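Local coordinates for protein acetyl-CoA acetyltransferase (PDB 4EGV) that probably acts as an acyltransferase, being a monomeric thiolase-like protein with the thiolase fold, at residues T321-A326 with Y415-Y420. Numbering follows the deposited sequence.
Sequences TAVNEA and YSVGIY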
ATOM      1  N   THR A 321       5.193  12.669   4.420  1.00 41.86           N
ATOM      2  CA  THR A 321       4.397  13.693   5.031  1.00 42.20           C
ATOM      3  C   THR A 321       3.202  13.102   5.770  1.00 42.57           C
ATOM      4  O   THR A 321       2.887  13.538   6.884  1.00 42.92           O
ATOM      5  CB  THR A 321       3.924  14.716   3.991  1.00 42.44           C
ATOM      6  OG1 THR A 321       5.060  15.214   3.294  1.00 41.87           O
ATOM      7  CG2 THR A 321       3.211  15.920   4.652  1.00 42.47           C
ATOM      8  N   ALA A 322       2.554  12.108   5.164  1.00 42.24           N
ATOM      9  CA  ALA A 322       1.428  11.415   5.786  1.00 41.82           C
ATOM     10  C   ALA A 322       1.866  10.742   7.042  1.00 41.46           C
ATOM     11  O   ALA A 322       1.195  10.860   8.048  1.00 41.37           O
ATOM     12  CB  ALA A 322       0.769  10.410   4.832  1.00 41.50           C
ATOM     13  N   VAL A 323       2.992  10.042   6.987  1.00 41.41           N
ATOM     14  CA  VAL A 323       3.559   9.402   8.165  1.00 41.77           C
ATOM     15  C   VAL A 323       3.852  10.401   9.276  1.00 42.21           C
ATOM     16  O   VAL A 323       3.484  10.178  10.408  1.00 41.55           O
ATOM     17  CB  VAL A 323       4.816   8.599   7.828  1.00 41.77           C
ATOM     18  CG1 VAL A 323       5.609   8.258   9.072  1.00 40.61           C
ATOM     19  CG2 VAL A 323       4.448   7.316   7.090  1.00 41.59           C
ATOM     20  N   ASN A 324       4.488  11.511   8.937  1.00 42.97           N
ATOM     21  CA  ASN A 324       4.848  12.511   9.924  1.00 43.78           C
ATOM     22  C   ASN A 324       3.675  13.242  10.542  1.00 44.35           C
ATOM     23  O   ASN A 324       3.694  13.519  11.732  1.00 44.42           O
ATOM     24  CB  ASN A 324       5.858  13.504   9.363  1.00 44.01           C
ATOM     25  CG  ASN A 324       7.276  12.971   9.387  1.00 42.95           C
ATOM     26  OD1 ASN A 324       7.622  12.154  10.246  1.00 41.00           O
ATOM     27  ND2 ASN A 324       8.102  13.423   8.438  1.00 39.87           N
ATOM     28  N   GLU A 325       2.662  13.549   9.737  1.00 45.07           N
ATOM     29  CA  GLU A 325       1.424  14.155  10.218  1.00 45.64           C
ATOM     30  C   GLU A 325       0.624  13.208  11.135  1.00 45.60           C
ATOM     31  O   GLU A 325       0.044  13.638  12.141  1.00 45.69           O
ATOM     32  CB  GLU A 325       0.589  14.659   9.039  1.00 46.07           C
ATOM     33  CG  GLU A 325      -0.861  15.065   9.343  1.00 48.39           C
ATOM     34  CD  GLU A 325      -0.982  16.315  10.209  1.00 51.44           C
ATOM     35  OE1 GLU A 325       0.019  17.016  10.402  1.00 53.39           O
ATOM     36  OE2 GLU A 325      -2.088  16.595  10.694  1.00 51.67           O
ATOM     37  N   ALA A 326       0.608  11.921  10.805  1.00 45.47           N
ATOM     38  CA  ALA A 326      -0.028  10.920  11.632  1.00 45.24           C
ATOM     39  C   ALA A 326       0.664  10.759  12.953  1.00 45.41           C
ATOM     40  O   ALA A 326       0.029  10.451  13.927  1.00 44.92           O
ATOM     41  CB  ALA A 326      -0.041   9.642  10.933  1.00 45.47           C
ATOM     42  N   TYR A 415      -1.213   7.426  -0.072  1.00 30.22           N
ATOM     43  CA  TYR A 415      -0.770   6.873   1.185  1.00 28.57           C
ATOM     44  C   TYR A 415      -1.623   7.316   2.377  1.00 27.44           C
ATOM     45  O   TYR A 415      -1.943   8.476   2.552  1.00 25.97           O
ATOM     46  CB  TYR A 415       0.679   7.211   1.392  1.00 28.60           C
ATOM     47  CG  TYR A 415       1.412   6.141   2.097  1.00 27.64           C
ATOM     48  CD1 TYR A 415       1.922   5.055   1.387  1.00 27.32           C
ATOM     49  CD2 TYR A 415       1.640   6.224   3.478  1.00 27.47           C
ATOM     50  CE1 TYR A 415       2.661   4.039   2.023  1.00 29.11           C
ATOM     51  CE2 TYR A 415       2.372   5.226   4.135  1.00 30.57           C
ATOM     52  CZ  TYR A 415       2.885   4.123   3.394  1.00 29.47           C
ATOM     53  OH  TYR A 415       3.597   3.134   4.034  1.00 27.86           O
ATOM     54  N   SER A 416      -2.006   6.343   3.191  1.00 26.90           N
ATOM     55  CA  SER A 416      -2.898   6.527   4.320  1.00 25.97           C
ATOM     56  C   SER A 416      -2.300   5.834   5.483  1.00 25.95           C
ATOM     57  O   SER A 416      -1.874   4.703   5.408  1.00 25.54           O
ATOM     58  CB  SER A 416      -4.282   5.956   4.046  1.00 25.44           C
ATOM     59  OG  SER A 416      -5.019   6.813   3.229  1.00 23.04           O
ATOM     60  N   VAL A 417      -2.253   6.553   6.575  1.00 26.62           N
ATOM     61  CA  VAL A 417      -1.586   6.078   7.763  1.00 26.92           C
ATOM     62  C   VAL A 417      -2.566   6.081   8.916  1.00 26.76           C
ATOM     63  O   VAL A 417      -3.361   6.959   9.043  1.00 26.08           O
ATOM     64  CB  VAL A 417      -0.277   6.909   8.096  1.00 26.85           C
ATOM     65  CG1 VAL A 417       0.443   6.301   9.270  1.00 26.66           C
ATOM     66  CG2 VAL A 417       0.635   6.994   6.902  1.00 25.94           C
ATOM     67  N   GLY A 418      -2.522   5.035   9.713  1.00 27.54           N
ATOM     68  CA  GLY A 418      -3.198   4.983  10.978  1.00 28.50           C
ATOM     69  C   GLY A 418      -2.252   4.537  12.085  1.00 29.60           C
ATOM     70  O   GLY A 418      -1.392   3.684  11.900  1.00 29.54           O
ATOM     71  N   ILE A 419      -2.398   5.146  13.253  1.00 30.87           N
ATOM     72  CA  ILE A 419      -1.654   4.759  14.424  1.00 31.51           C
ATOM     73  C   ILE A 419      -2.676   4.369  15.452  1.00 31.83           C
ATOM     74  O   ILE A 419      -3.594   5.095  15.701  1.00 31.41           O
ATOM     75  CB  ILE A 419      -0.730   5.886  14.945  1.00 31.91           C
ATOM     76  CG1 ILE A 419       0.252   6.311  13.839  1.00 31.64           C
ATOM     77  CG2 ILE A 419      -0.021   5.424  16.200  1.00 31.95           C
ATOM     78  CD1 ILE A 419       1.270   7.339  14.210  1.00 29.45           C
ATOM     79  N   TYR A 420      -2.480   3.189  16.025  1.00 33.15           N
ATOM     80  CA  TYR A 420      -3.396   2.545  16.969  1.00 34.26           C
ATOM     81  C   TYR A 420      -2.763   2.321  18.360  1.00 35.55           C
ATOM     82  O   TYR A 420      -1.556   2.099  18.466  1.00 35.13           O
ATOM     83  CB  TYR A 420      -3.836   1.211  16.369  1.00 33.94           C
ATOM     84  CG  TYR A 420      -4.492   1.360  15.030  1.00 32.83           C
ATOM     85  CD1 TYR A 420      -5.841   1.593  14.946  1.00 31.77           C
ATOM     86  CD2 TYR A 420      -3.776   1.286  13.859  1.00 30.95           C
ATOM     87  CE1 TYR A 420      -6.459   1.764  13.726  1.00 31.75           C
ATOM     88  CE2 TYR A 420      -4.384   1.450  12.659  1.00 29.18           C
ATOM     89  CZ  TYR A 420      -5.732   1.696  12.599  1.00 30.09           C
ATOM     90  OH  TYR A 420      -6.388   1.837  11.401  1.00 27.41           O
TER
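Val417 reaches up from the strand into the helix, its two methyl branches dividing the work. Val417 CG1, anti to the backbone N (chi1 -175°), lies against Ala326 CB at 3.8 Å, one helical turn on from Ala322. Val417 CG2 points back toward the Tyr415 end and touches Ala322 CB at 4.0 Å and Val323 CG2 at 3.8 Å, in directions roughly at right angles. The two alanines carry nothing beyond CB, which probably lets the backbones approach: the axes of segments 321-326 and 415-420 come within 7.8 Å, nearly parallel at 23°.

Tyr415 and Ile419 flank the valine on the same face of the strand. The tyrosine ring presents its edge to Ala322 CB, which sits near the ring plane, while Val323 CG2 meets the ring obliquely, 4.2 Å from Tyr415 CE2. At the far end Ile419 stretches CD1 over to Ala326, touching CB and the carbonyl O. No hydrogen bond crosses, and all the touching residues are buried.

Within the thiolase fold, helix 317-330 packs on one face of the mixed sheet, over strands 414-421 and 294-303; strand 402-409 is the other antiparallel neighbour. Ala322 also rests on Met302 and Val417 on Leu404.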